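Local atomic coordinates of possible thiamine biosynthesis enzyme (Candida albicans, PDB entry 2X7Q), a protein that is of unknown function but has the periplasmic binding protein fold and may bind a small solute, possibly linked to thiamine biosynthesis. Residues A[51-54]-A[55-59]. The protein carries 1 engineered substitution. Sequence-based numbering, arbitrary orientation.
Sequences VPEG and SGRLI
Arg57 reaches back from the first turn of its helix across Val51 and Glu53, and its aliphatic part does most of the touching. With CG anti to the backbone N (chi1 -170°) and every later torsion also extended, the side chain is a straight rod. Its CD lies 3.6 Å from Val51 CG1. OE2 of Glu53 comes to 3.0 Å from the same CD of Arg57, unusually tight for an oxygen against a methylene, and the placement of OE2 is therefore doubtful. The other oxygen forms the salt bridge, OE1 of Glu53 standing 3.3 Å from NH1 of Arg57. This bond is weak: the N-H...O angle is only 124°, and the carboxylate and guanidinium planes are turned 48° apart, so the two groups do not pair flat. Val51 divides its branches, CG1 going to Arg57 and CG2 to Leu58, whose CD2 it meets at 3.6 Å. Ala20 of strand 17-21 touches both Val51 and Leu58, tying this apolar patch to the neighbouring strand.

In the periplasmic binding protein fold, this is the link from edge strand 46-50 to helix 55-63 within one of the two alpha/beta lobes. A type I turn from Val51 to Gly54 reverses the chain; Gly54 then takes a positive phi, a region few residues other than glycine occupy, and leads into the helix. Gly54 O accepts a weak, long bond from Arg57 N at 3.5 Å. The same amide gives a second weak bond to a water, which donates to Glu53 O at 2.7 Å and so bridges turn and helix. Leu58 CG packs 3.5 Å from Gly54 O, and Ser55, pointing away from the turn, bonds through OG to Leu73 N at the end of strand 69-73.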
loop_
_atom_site.group_PDB
_atom_site.type_symbol
_atom_site.label_atom_id
_atom_site.label_comp_id
_atom_site.label_asym_id
_atom_site.label_seq_id
_atom_site.Cartn_x
_atom_site.Cartn_y
_atom_site.Cartn_z
ATOM N N VAL A 51 -1.963 11.201 3.795
ATOM C CA VAL A 51 -0.956 11.227 2.742
ATOM C C VAL A 51 -1.548 10.718 1.429
ATOM O O VAL A 51 -1.463 9.530 1.133
ATOM C CB VAL A 51 0.271 10.375 3.127
ATOM C CG1 VAL A 51 1.340 10.456 2.045
ATOM C CG2 VAL A 51 0.831 10.827 4.472
ATOM N N PRO A 52 -2.152 11.624 0.642
ATOM C CA PRO A 52 -2.814 11.302 -0.631
ATOM C C PRO A 52 -1.895 10.736 -1.715
ATOM O O PRO A 52 -2.413 10.162 -2.673
ATOM C CB PRO A 52 -3.350 12.661 -1.105
ATOM C CG PRO A 52 -3.406 13.513 0.107
ATOM C CD PRO A 52 -2.266 13.056 0.968
ATOM N N GLU A 53 -0.580 10.901 -1.584
ATOM C CA GLU A 53 0.337 10.527 -2.667
ATOM C C GLU A 53 1.124 9.237 -2.432
ATOM O O GLU A 53 2.190 9.044 -3.019
ATOM C CB GLU A 53 1.304 11.671 -2.993
ATOM C CG GLU A 53 0.933 13.012 -2.391
ATOM C CD GLU A 53 1.471 13.175 -0.990
ATOM O OE1 GLU A 53 0.847 13.896 -0.187
ATOM O OE2 GLU A 53 2.523 12.577 -0.690
ATOM N N GLY A 54 0.599 8.361 -1.579
ATOM C CA GLY A 54 1.140 7.019 -1.445
ATOM C C GLY A 54 2.254 6.776 -0.438
ATOM O O GLY A 54 2.628 7.660 0.337
ATOM N N SER A 55 2.787 5.556 -0.471
ATOM C CA SER A 55 3.766 5.085 0.505
ATOM C C SER A 55 5.114 5.787 0.387
ATOM O O SER A 55 5.885 5.833 1.348
ATOM C CB SER A 55 3.963 3.571 0.370
ATOM O OG SER A 55 2.739 2.874 0.533
ATOM N N GLY A 56 5.397 6.323 -0.795
ATOM C CA GLY A 56 6.642 7.032 -1.028
ATOM C C GLY A 56 6.892 8.094 0.024
ATOM O O GLY A 56 7.996 8.203 0.559
ATOM N N ARG A 57 5.860 8.876 0.327
ATOM C CA ARG A 57 5.969 9.940 1.317
ATOM C C ARG A 57 5.901 9.364 2.726
ATOM O O ARG A 57 6.482 9.915 3.660
ATOM C CB ARG A 57 4.860 10.979 1.120
ATOM C CG ARG A 57 5.040 12.245 1.952
ATOM C CD ARG A 57 3.774 13.091 1.986
ATOM N NE ARG A 57 3.986 14.356 2.685
ATOM C CZ ARG A 57 3.014 15.192 3.038
ATOM N NH1 ARG A 57 1.747 14.902 2.770
ATOM N NH2 ARG A 57 3.305 16.321 3.669
ATOM N N LEU A 58 5.184 8.254 2.869
ATOM C CA LEU A 58 5.084 7.560 4.149
ATOM C C LEU A 58 6.465 7.216 4.697
ATOM O O LEU A 58 6.750 7.453 5.871
ATOM C CB LEU A 58 4.247 6.285 4.007
ATOM C CG LEU A 58 2.778 6.455 3.613
ATOM C CD1 LEU A 58 2.069 5.108 3.592
ATOM C CD2 LEU A 58 2.081 7.410 4.564
ATOM N N ILE A 59 7.318 6.659 3.843
ATOM C CA ILE A 59 8.673 6.301 4.248
ATOM C C ILE A 59 9.489 7.545 4.597
ATOM O O ILE A 59 10.261 7.543 5.557
ATOM C CB ILE A 59 9.404 5.495 3.155
ATOM C CG1 ILE A 59 8.645 4.206 2.838
ATOM C CG2 ILE A 59 10.828 5.179 3.589
ATOM C CD1 ILE A 59 9.288 3.368 1.756
HETATM O O HOH W 1 4.794 9.337 -2.249
#